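Local atomic coordinates of putative cytochrome P450 154A1 (Streptomyces coelicolor, PDB entry 1ODO), a protein that binds haem as a putative member of the cytochrome P450 family and in this model carries 4-phenyl-1H-imidazole on the haem iron. Residues A[34-39]-A[391-396]; A[244-249]-A[286-291]; A[250-255]-A[399-404]. All coordinates share one frame; numbering follows the deposited sequence.

How the contacts relate
The centres of contacts 1 and 2 lie about 14 Å apart, and those of 2 and 3 about 13 Å. Those of 1 and 3 are about 23 Å apart. Contact 2 is near the centre of the chain, at the haem. Contacts 2 and 3 share helix 247-260: 244-249 covers its start and the break before it, and 250-255 follows directly. Along the chain contact 2 falls between the two segments of contact 1, whereas contact 3 alternates with both. The loop 391-396 runs beside 286-291: S392 O and I394 O both face nitrogens of K290. The late chain therefore links the N-terminal hairpin, the haem pocket and the small sheet that holds strand 402-404.

Contact 1 of 3, residues A[34-39]-A[391-396]; sequences DVLGVQ and PSLISN
L393 meets the 34-39 hairpin through one methyl, CD2. This methyl lies 4.0 Å from V35 CG1 and touches L36 as well, at 4.2 Å from CD1. The V35 and L393 side chains meet at a slant, while those of L36 and L393 run past each other in opposite directions. L393 CG is anti to its backbone N (chi1 170°), which carries the branched end out to the hairpin. The contact is small and wholly apolar.

The beta hairpin has a type I' turn from V35 to V38, with L36 and G37 as its two-residue loop. V35 N donates to V38 O at 2.7 Å, and V38 N returns a bond to V35 O. D34 holds the turn through both carboxylate oxygens. Its OD2 accepts G37 N at 2.9 Å from the syn side, tilted 29° from the plane, an Asx motif. Its OD1 is met by Q39 NE2 at 2.8 Å, from above the carboxylate plane. On the other segment, S392 OG accepts S395 N at 2.9 Å and I394 N at 3.1 Å. These ST-turn and ST-motif bonds shape the chain around L393, and F175 O also bonds to S392 OG.

The hairpin joins strands 30-35 and 38-43 of the mixed sheet. W76 packs on L36, and its NE1 bonds to V35 O. L393 also touches L10 in a loop and E20 of helix 17-25.

Contact 2 of 3, residues A[244-249]-A[286-291]; sequences YETTVN and EPAVKH. With HEM (protoporphyrin IX containing Fe), chain B; PIM (4-phenyl-1H-imidazole), chain C.
A288 and N249 pack methyl against methylene, with A288 CB 3.7 Å from N249 CB. A288 CB points into the other segment and also reaches the turn before the helix, 3.4 Å from T246 O. T246 CG2 adds a further apolar edge, 3.6 Å from V289 CG2. T246 is modelled in two conformers, so the contacts of its side chain are described for one of them and are less certain. With chi1 at 176°, V289 CG1 is anti to the backbone N and CG2 anti to the carbonyl carbon, and it is CG2 that meets T246.

The polar link between the segments is made by water. N249 ND2 donates to it at 2.8 Å, and the water donates to A288 O at 3.0 Å. The other end of the amide is held elsewhere: N249 OD1 accepts from R141. That bond and the water together hold both polar atoms of the amide and would limit its rotation.

Helices 229-244 and 247-260 correspond to the long αI helix of the P450 fold, interrupted here beside the haem. E245 and T246 occupy the break, as the acid and alcohol pair does in many P450s. The facing segment leaves helix 275-285 and leads to strand 292-297. A288 also pairs through its backbone with N396.

The remaining contacts are with the bound groups. 4-Phenyl-1H-imidazole coordinates the iron through N3 at 2.3 Å. T246 OG1 sits 3.3 Å from N1 of the same imidazole. The haem is touched by T246, by T247 OG1 near its methyl CMC, and by A288 CB, 3.9 Å from haem CAC.

Contact 3 of 3, residues A[250-255]-A[399-404]; sequences VIDQAV and QRLPVL
Both oxygens of the D252 carboxylate have partners, while the backbone of the same residue meets L401. The contact joins the helix 247-260, part of the P450 αI helix, to strand 402-404. That strand is the middle one of a three-stranded antiparallel sheet, between 138-139 and 379-380. R141 forms a salt bridge to D252 OD2, and H398 ND1 bonds to OD1. A chi1 of 172° puts the D252 carboxylate opposite the backbone N, on the side where 399-404 passes. The two partners would probably favour the charged form of this buried acid.

L401 stands just before the strand and carries the packing. Its N is bound by D139 OD1, and its backbone pairs with L140, so its backbone is fixed by 139-140 while its CB points toward the helix.

V255, one helical turn beyond D252, supplies the apolar partner. Its side chain and that of L401 cross obliquely. L140 touches both of them, and L368 and L371 of helix 357-374 pack on V255 too. L401 CD2 does all the close touching: it lies 4.0 Å from V255 CG1 and 3.8 Å from D252 O.

Contact 1 of 3, residues A[34-39]-A[391-396]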
loop_
_atom_site.group_PDB
_atom_site.type_symbol
_atom_site.label_atom_id
_atom_site.label_comp_id
_atom_site.label_asym_id
_atom_site.label_seq_id
_atom_site.Cartn_x
_atom_site.Cartn_y
_atom_site.Cartn_z
ATOM N N ASP A 34 4.434 -19.283 -7.054
ATOM C CA ASP A 34 3.766 -18.937 -8.295
ATOM C C ASP A 34 2.811 -17.789 -7.989
ATOM O O ASP A 34 1.964 -17.894 -7.100
ATOM C CB ASP A 34 2.976 -20.129 -8.839
ATOM C CG ASP A 34 2.189 -19.781 -10.084
ATOM O OD1 ASP A 34 2.565 -20.250 -11.178
ATOM O OD2 ASP A 34 1.201 -19.024 -9.967
ATOM N N VAL A 35 2.968 -16.687 -8.712
ATOM C CA VAL A 35 2.119 -15.513 -8.524
ATOM C C VAL A 35 1.354 -15.313 -9.827
ATOM O O VAL A 35 1.858 -14.705 -10.770
ATOM C CB VAL A 35 2.964 -14.255 -8.221
ATOM C CG1 VAL A 35 2.055 -13.047 -7.990
ATOM C CG2 VAL A 35 3.835 -14.504 -7.003
ATOM N N LEU A 36 0.142 -15.856 -9.877
ATOM C CA LEU A 36 -0.708 -15.753 -11.056
ATOM C C LEU A 36 -0.010 -16.200 -12.345
ATOM O O LEU A 36 -0.133 -15.556 -13.389
ATOM C CB LEU A 36 -1.244 -14.322 -11.203
ATOM C CG LEU A 36 -2.446 -13.988 -10.304
ATOM C CD1 LEU A 36 -2.016 -13.917 -8.843
ATOM C CD2 LEU A 36 -3.053 -12.661 -10.737
ATOM N N GLY A 37 0.726 -17.306 -12.270
ATOM C CA GLY A 37 1.413 -17.803 -13.451
ATOM C C GLY A 37 2.887 -17.465 -13.584
ATOM O O GLY A 37 3.574 -18.032 -14.434
ATOM N N VAL A 38 3.375 -16.533 -12.774
ATOM C CA VAL A 38 4.785 -16.149 -12.828
ATOM C C VAL A 38 5.477 -16.714 -11.594
ATOM O O VAL A 38 5.028 -16.484 -10.471
ATOM C CB VAL A 38 4.961 -14.609 -12.850
ATOM C CG1 VAL A 38 6.419 -14.242 -12.587
ATOM C CG2 VAL A 38 4.521 -14.057 -14.206
ATOM N N GLN A 39 6.556 -17.465 -11.801
ATOM C CA GLN A 39 7.286 -18.050 -10.681
ATOM C C GLN A 39 8.374 -17.100 -10.203
ATOM O O GLN A 39 9.097 -16.505 -11.003
ATOM C CB GLN A 39 7.905 -19.393 -11.074
ATOM C CG GLN A 39 6.887 -20.477 -11.412
ATOM C CD GLN A 39 6.234 -20.268 -12.763
ATOM O OE1 GLN A 39 6.905 -20.275 -13.794
ATOM N NE2 GLN A 39 4.918 -20.084 -12.766
ATOM N N PRO A 391 -10.634 -9.449 -1.608
ATOM C CA PRO A 391 -10.097 -10.485 -2.501
ATOM C C PRO A 391 -8.820 -10.036 -3.203
ATOM O O PRO A 391 -8.855 -9.603 -4.354
ATOM C CB PRO A 391 -11.244 -10.718 -3.487
ATOM C CG PRO A 391 -12.463 -10.281 -2.721
ATOM C CD PRO A 391 -11.975 -9.034 -2.049
ATOM N N SER A 392 -7.691 -10.144 -2.507
ATOM C CA SER A 392 -6.421 -9.737 -3.085
ATOM C C SER A 392 -5.228 -10.398 -2.408
ATOM O O SER A 392 -5.197 -10.563 -1.185
ATOM C CB SER A 392 -6.271 -8.215 -2.986
ATOM O OG SER A 392 -5.042 -7.781 -3.548
ATOM N N LEU A 393 -4.250 -10.775 -3.223
ATOM C CA LEU A 393 -3.037 -11.410 -2.734
ATOM C C LEU A 393 -2.115 -10.282 -2.262
ATOM O O LEU A 393 -1.184 -10.499 -1.491
ATOM C CB LEU A 393 -2.378 -12.193 -3.872
ATOM C CG LEU A 393 -0.972 -12.764 -3.672
ATOM C CD1 LEU A 393 -0.970 -13.768 -2.525
ATOM C CD2 LEU A 393 -0.524 -13.438 -4.963
ATOM N N ILE A 394 -2.401 -9.067 -2.727
ATOM C CA ILE A 394 -1.605 -7.899 -2.365
ATOM C C ILE A 394 -2.218 -7.079 -1.226
ATOM O O ILE A 394 -1.598 -6.910 -0.175
ATOM C CB ILE A 394 -1.395 -6.985 -3.600
ATOM C CG1 ILE A 394 -0.697 -7.780 -4.712
ATOM C CG2 ILE A 394 -0.562 -5.765 -3.217
ATOM C CD1 ILE A 394 -0.515 -7.013 -6.003
ATOM N N SER A 395 -3.433 -6.574 -1.430
ATOM C CA SER A 395 -4.106 -5.774 -0.403
ATOM C C SER A 395 -4.561 -6.594 0.798
ATOM O O SER A 395 -5.087 -7.695 0.644
ATOM C CB SER A 395 -5.314 -5.050 -1.000
ATOM O OG SER A 395 -4.902 -4.097 -1.960
ATOM N N ASN A 396 -4.369 -6.036 1.994
ATOM C CA ASN A 396 -4.749 -6.697 3.236
ATOM C C ASN A 396 -5.759 -5.849 4.019
ATOM O O ASN A 396 -5.389 -4.937 4.757
ATOM C CB ASN A 396 -3.496 -6.955 4.085
ATOM C CG ASN A 396 -3.810 -7.586 5.435
ATOM O OD1 ASN A 396 -4.786 -8.323 5.581
ATOM N ND2 ASN A 396 -2.960 -7.318 6.426
#

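Contact 2 of 3, residues A[244-249]-A[286-291]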
loop_
_atom_site.group_PDB
_atom_site.type_symbol
_atom_site.label_atom_id
_atom_site.label_comp_id
_atom_site.label_asym_id
_atom_site.label_seq_id
_atom_site.Cartn_x
_atom_site.Cartn_y
_atom_site.Cartn_z
ATOM N N TYR A 244 -5.422 6.382 -3.411
ATOM C CA TYR A 244 -6.784 5.848 -3.375
ATOM C C TYR A 244 -6.997 4.480 -2.731
ATOM O O TYR A 244 -8.117 4.146 -2.337
ATOM C CB TYR A 244 -7.348 5.760 -4.791
ATOM C CG TYR A 244 -8.040 7.002 -5.296
ATOM C CD1 TYR A 244 -7.330 8.176 -5.542
ATOM C CD2 TYR A 244 -9.405 6.986 -5.565
ATOM C CE1 TYR A 244 -7.966 9.304 -6.049
ATOM C CE2 TYR A 244 -10.049 8.104 -6.067
ATOM C CZ TYR A 244 -9.328 9.257 -6.310
ATOM O OH TYR A 244 -9.974 10.355 -6.822
ATOM N N GLU A 245 -5.901 3.740 -2.608
ATOM C CA GLU A 245 -5.896 2.416 -2.014
ATOM C C GLU A 245 -4.767 2.378 -0.992
ATOM O O GLU A 245 -4.077 3.372 -0.782
ATOM C CB GLU A 245 -5.656 1.352 -3.088
ATOM C CG GLU A 245 -6.926 0.743 -3.639
ATOM C CD GLU A 245 -7.719 0.025 -2.570
ATOM O OE1 GLU A 245 -7.183 -0.932 -1.976
ATOM O OE2 GLU A 245 -8.874 0.420 -2.317
ATOM N N THR A 246 -4.598 1.227 -0.354
ATOM C CA THR A 246 -3.554 1.031 0.645
ATOM C C THR A 246 -3.759 1.755 1.978
ATOM O O THR A 246 -3.937 1.091 2.999
ATOM C CB THR A 246 -2.176 1.392 0.067
ATOM O OG1 THR A 246 -2.190 1.187 -1.351
ATOM C CG2 THR A 246 -1.116 0.483 0.657
ATOM N N THR A 247 -3.714 3.089 2.016
ATOM C CA THR A 247 -3.923 3.729 3.318
ATOM C C THR A 247 -5.260 3.298 3.926
ATOM O O THR A 247 -5.386 3.163 5.145
ATOM C CB THR A 247 -3.861 5.274 3.237
ATOM O OG1 THR A 247 -2.574 5.677 2.750
ATOM C CG2 THR A 247 -4.061 5.883 4.620
ATOM N N VAL A 248 -6.253 3.079 3.069
ATOM C CA VAL A 248 -7.574 2.660 3.524
ATOM C C VAL A 248 -7.459 1.408 4.390
ATOM O O VAL A 248 -8.146 1.274 5.400
ATOM C CB VAL A 248 -8.507 2.351 2.326
ATOM C CG1 VAL A 248 -7.837 1.362 1.387
ATOM C CG2 VAL A 248 -9.835 1.790 2.827
ATOM N N ASN A 249 -6.578 0.496 3.991
ATOM C CA ASN A 249 -6.380 -0.742 4.732
ATOM C C ASN A 249 -5.697 -0.578 6.076
ATOM O O ASN A 249 -5.936 -1.359 6.999
ATOM C CB ASN A 249 -5.627 -1.740 3.859
ATOM C CG ASN A 249 -6.430 -2.139 2.648
ATOM O OD1 ASN A 249 -7.623 -2.431 2.759
ATOM N ND2 ASN A 249 -5.794 -2.150 1.483
ATOM N N GLU A 286 -0.437 -6.126 10.645
ATOM C CA GLU A 286 -1.352 -6.279 9.514
ATOM C C GLU A 286 -1.100 -5.193 8.475
ATOM O O GLU A 286 -1.934 -4.311 8.267
ATOM C CB GLU A 286 -2.808 -6.218 9.986
ATOM C CG GLU A 286 -3.201 -7.348 10.929
ATOM C CD GLU A 286 -3.278 -8.708 10.248
ATOM O OE1 GLU A 286 -2.876 -8.833 9.069
ATOM O OE2 GLU A 286 -3.744 -9.659 10.905
ATOM N N PRO A 287 0.069 -5.239 7.815
ATOM C CA PRO A 287 0.436 -4.253 6.791
ATOM C C PRO A 287 -0.535 -4.293 5.611
ATOM O O PRO A 287 -1.078 -5.351 5.290
ATOM C CB PRO A 287 1.859 -4.666 6.408
ATOM C CG PRO A 287 1.861 -6.145 6.651
ATOM C CD PRO A 287 1.115 -6.266 7.960
ATOM N N ALA A 288 -0.738 -3.145 4.968
ATOM C CA ALA A 288 -1.650 -3.038 3.826
ATOM C C ALA A 288 -1.211 -3.758 2.552
ATOM O O ALA A 288 -2.055 -4.166 1.749
ATOM C CB ALA A 288 -1.925 -1.559 3.518
ATOM N N VAL A 289 0.098 -3.901 2.358
ATOM C CA VAL A 289 0.633 -4.577 1.176
ATOM C C VAL A 289 1.381 -5.825 1.650
ATOM O O VAL A 289 2.440 -5.727 2.269
ATOM C CB VAL A 289 1.592 -3.650 0.404
ATOM C CG1 VAL A 289 2.222 -4.395 -0.766
ATOM C CG2 VAL A 289 0.827 -2.429 -0.089
ATOM N N LYS A 290 0.830 -6.997 1.351
ATOM C CA LYS A 290 1.448 -8.256 1.766
ATOM C C LYS A 290 2.638 -8.750 0.955
ATOM O O LYS A 290 3.577 -9.318 1.513
ATOM C CB LYS A 290 0.376 -9.349 1.813
ATOM C CG LYS A 290 -0.762 -9.034 2.782
ATOM C CD LYS A 290 -1.900 -10.043 2.665
ATOM C CE LYS A 290 -2.657 -9.873 1.356
ATOM N NZ LYS A 290 -3.782 -10.849 1.231
ATOM N N HIS A 291 2.589 -8.553 -0.358
ATOM C CA HIS A 291 3.666 -8.986 -1.252
ATOM C C HIS A 291 3.882 -7.867 -2.258
ATOM O O HIS A 291 2.918 -7.229 -2.692
ATOM C CB HIS A 291 3.259 -10.258 -2.001
ATOM C CG HIS A 291 2.898 -11.405 -1.109
ATOM N ND1 HIS A 291 3.841 -12.198 -0.492
ATOM C CD2 HIS A 291 1.692 -11.896 -0.738
ATOM C CE1 HIS A 291 3.231 -13.128 0.222
ATOM N NE2 HIS A 291 1.926 -12.966 0.090
HETATM C CHA HEM B . 6.138 2.435 -2.686
HETATM C CHB HEM B . 3.533 6.483 -2.577
HETATM C CHC HEM B . 0.954 4.734 1.110
HETATM C CHD HEM B . 3.547 0.692 0.972
HETATM C C1A HEM B . 5.683 3.696 -2.986
HETATM C C2A HEM B . 6.198 4.571 -4.034
HETATM C C3A HEM B . 5.470 5.696 -4.008
HETATM C C4A HEM B . 4.484 5.567 -2.944
HETATM C CMA HEM B . 5.607 6.929 -4.920
HETATM C CAA HEM B . 7.368 4.210 -4.974
HETATM C CBA HEM B . 8.720 4.517 -4.305
HETATM C CGA HEM B . 9.957 4.185 -5.139
HETATM O O1A HEM B . 9.869 3.142 -5.878
HETATM O O2A HEM B . 10.940 4.918 -5.044
HETATM C C1B HEM B . 2.603 6.366 -1.579
HETATM C C2B HEM B . 1.616 7.381 -1.254
HETATM C C3B HEM B . 0.884 6.893 -0.212
HETATM C C4B HEM B . 1.407 5.585 0.112
HETATM C CMB HEM B . 1.471 8.731 -1.985
HETATM C CAB HEM B . -0.296 7.548 0.533
HETATM C CBB HEM B . 0.072 8.820 1.313
HETATM C C1C HEM B . 1.450 3.471 1.399
HETATM C C2C HEM B . 0.923 2.602 2.463
HETATM C C3C HEM B . 1.649 1.461 2.423
HETATM C C4C HEM B . 2.616 1.619 1.356
HETATM C CMC HEM B . -0.257 3.007 3.400
HETATM C CAC HEM B . 1.562 0.169 3.278
HETATM C CBC HEM B . 1.465 0.346 4.797
HETATM C C1D HEM B . 4.473 0.795 -0.028
HETATM C C2D HEM B . 5.425 -0.226 -0.404
HETATM C C3D HEM B . 6.150 0.257 -1.440
HETATM C C4D HEM B . 5.660 1.591 -1.703
HETATM C CMD HEM B . 5.539 -1.606 0.273
HETATM C CAD HEM B . 7.255 -0.494 -2.199
HETATM C CBD HEM B . 8.580 -0.749 -1.472
HETATM C CGD HEM B . 9.448 -1.554 -2.416
HETATM O O1D HEM B . 9.670 -2.742 -2.152
HETATM O O2D HEM B . 9.851 -0.961 -3.443
HETATM N NA HEM B . 4.651 4.332 -2.338
HETATM N NB HEM B . 2.450 5.272 -0.733
HETATM N NC HEM B . 2.485 2.849 0.745
HETATM N ND HEM B . 4.621 1.915 -0.841
HETATM FE FE HEM B . 3.569 3.583 -0.783
HETATM N N1 PIM C . 0.383 1.880 -3.275
HETATM C C2 PIM C . 0.879 2.409 -2.094
HETATM N N3 PIM C . 2.073 2.684 -2.262
HETATM C C4 PIM C . 2.450 2.380 -3.491
HETATM C C5 PIM C . 1.404 1.872 -4.149
HETATM C C6 PIM C . 1.279 1.374 -5.564
HETATM C C7 PIM C . -0.000 1.460 -6.205
HETATM C C8 PIM C . -0.127 0.983 -7.564
HETATM C C9 PIM C . 1.016 0.450 -8.210
HETATM C C10 PIM C . 2.279 0.370 -7.566
HETATM C C11 PIM C . 2.371 0.849 -6.224
HETATM O O HOH W 1 -3.383 -2.100 -0.002
#

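Contact 3 of 3, residues A[250-255]-A[399-404]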
loop_
_atom_site.group_PDB
_atom_site.type_symbol
_atom_site.label_atom_id
_atom_site.label_comp_id
_atom_site.label_asym_id
_atom_site.label_seq_id
_atom_site.Cartn_x
_atom_site.Cartn_y
_atom_site.Cartn_z
ATOM N N VAL A 250 -4.844 0.432 6.196
ATOM C CA VAL A 250 -4.159 0.658 7.457
ATOM C C VAL A 250 -5.196 1.185 8.446
ATOM O O VAL A 250 -5.210 0.795 9.611
ATOM C CB VAL A 250 -3.025 1.685 7.311
ATOM C CG1 VAL A 250 -2.271 1.806 8.627
ATOM C CG2 VAL A 250 -2.079 1.262 6.194
ATOM N N ILE A 251 -6.071 2.072 7.980
ATOM C CA ILE A 251 -7.106 2.630 8.852
ATOM C C ILE A 251 -8.031 1.489 9.280
ATOM O O ILE A 251 -8.405 1.373 10.445
ATOM C CB ILE A 251 -7.919 3.721 8.119
ATOM C CG1 ILE A 251 -7.004 4.913 7.804
ATOM C CG2 ILE A 251 -9.116 4.150 8.974
ATOM C CD1 ILE A 251 -7.676 6.049 7.039
ATOM N N ASP A 252 -8.384 0.652 8.309
ATOM C CA ASP A 252 -9.252 -0.506 8.507
ATOM C C ASP A 252 -8.674 -1.409 9.601
ATOM O O ASP A 252 -9.313 -1.657 10.628
ATOM C CB ASP A 252 -9.343 -1.273 7.174
ATOM C CG ASP A 252 -10.070 -2.618 7.286
ATOM O OD1 ASP A 252 -10.034 -3.259 8.356
ATOM O OD2 ASP A 252 -10.662 -3.052 6.276
ATOM N N GLN A 253 -7.456 -1.893 9.374
ATOM C CA GLN A 253 -6.787 -2.772 10.325
ATOM C C GLN A 253 -6.565 -2.164 11.707
ATOM O O GLN A 253 -6.767 -2.839 12.716
ATOM C CB GLN A 253 -5.454 -3.242 9.744
ATOM C CG GLN A 253 -5.584 -4.072 8.470
ATOM C CD GLN A 253 -6.205 -5.446 8.703
ATOM O OE1 GLN A 253 -6.537 -5.812 9.830
ATOM N NE2 GLN A 253 -6.364 -6.210 7.629
ATOM N N ALA A 254 -6.156 -0.898 11.764
ATOM C CA ALA A 254 -5.921 -0.252 13.053
ATOM C C ALA A 254 -7.215 -0.192 13.858
ATOM O O ALA A 254 -7.245 -0.552 15.031
ATOM C CB ALA A 254 -5.358 1.157 12.850
ATOM N N VAL A 255 -8.290 0.265 13.223
ATOM C CA VAL A 255 -9.569 0.356 13.912
ATOM C C VAL A 255 -10.064 -1.022 14.332
ATOM O O VAL A 255 -10.454 -1.223 15.479
ATOM C CB VAL A 255 -10.643 1.024 13.024
ATOM C CG1 VAL A 255 -11.992 1.004 13.735
ATOM C CG2 VAL A 255 -10.239 2.452 12.719
ATOM N N GLN A 399 -13.488 -6.557 3.719
ATOM C CA GLN A 399 -14.400 -6.078 2.687
ATOM C C GLN A 399 -15.319 -5.003 3.255
ATOM O O GLN A 399 -15.755 -4.097 2.543
ATOM C CB GLN A 399 -15.227 -7.242 2.140
ATOM C CG GLN A 399 -14.427 -8.187 1.256
ATOM C CD GLN A 399 -15.265 -9.328 0.711
ATOM O OE1 GLN A 399 -16.423 -9.140 0.342
ATOM N NE2 GLN A 399 -14.678 -10.515 0.645
ATOM N N ARG A 400 -15.599 -5.108 4.548
ATOM C CA ARG A 400 -16.460 -4.155 5.235
ATOM C C ARG A 400 -16.060 -4.078 6.706
ATOM O O ARG A 400 -15.455 -5.008 7.239
ATOM C CB ARG A 400 -17.918 -4.595 5.098
ATOM C CG ARG A 400 -18.157 -6.043 5.491
ATOM C CD ARG A 400 -19.431 -6.618 4.863
ATOM N NE ARG A 400 -20.625 -5.856 5.217
ATOM C CZ ARG A 400 -21.016 -4.748 4.596
ATOM N NH1 ARG A 400 -20.309 -4.270 3.581
ATOM N NH2 ARG A 400 -22.111 -4.112 4.996
ATOM N N LEU A 401 -16.385 -2.962 7.352
ATOM C CA LEU A 401 -16.060 -2.771 8.761
ATOM C C LEU A 401 -17.275 -2.151 9.443
ATOM O O LEU A 401 -17.288 -0.957 9.756
ATOM C CB LEU A 401 -14.837 -1.856 8.908
ATOM C CG LEU A 401 -14.251 -1.716 10.318
ATOM C CD1 LEU A 401 -13.887 -3.089 10.875
ATOM C CD2 LEU A 401 -13.024 -0.827 10.275
ATOM N N PRO A 402 -18.322 -2.965 9.665
ATOM C CA PRO A 402 -19.586 -2.571 10.300
ATOM C C PRO A 402 -19.420 -2.231 11.775
ATOM O O PRO A 402 -19.015 -3.079 12.571
ATOM C CB PRO A 402 -20.480 -3.804 10.101
ATOM C CG PRO A 402 -19.878 -4.493 8.900
ATOM C CD PRO A 402 -18.403 -4.356 9.188
ATOM N N VAL A 403 -19.740 -0.993 12.132
ATOM C CA VAL A 403 -19.625 -0.547 13.514
ATOM C C VAL A 403 -20.863 0.217 13.975
ATOM O O VAL A 403 -21.721 0.591 13.173
ATOM C CB VAL A 403 -18.427 0.413 13.711
ATOM C CG1 VAL A 403 -17.119 -0.273 13.340
ATOM C CG2 VAL A 403 -18.639 1.668 12.871
ATOM N N LEU A 404 -20.929 0.434 15.285
ATOM C CA LEU A 404 -22.015 1.160 15.933
ATOM C C LEU A 404 -21.262 2.271 16.655
ATOM O O LEU A 404 -20.415 2.007 17.508
ATOM C CB LEU A 404 -22.760 0.264 16.925
ATOM C CG LEU A 404 -23.667 -0.782 16.270
ATOM C CD1 LEU A 404 -24.208 -1.746 17.317
ATOM C CD2 LEU A 404 -24.807 -0.073 15.546
#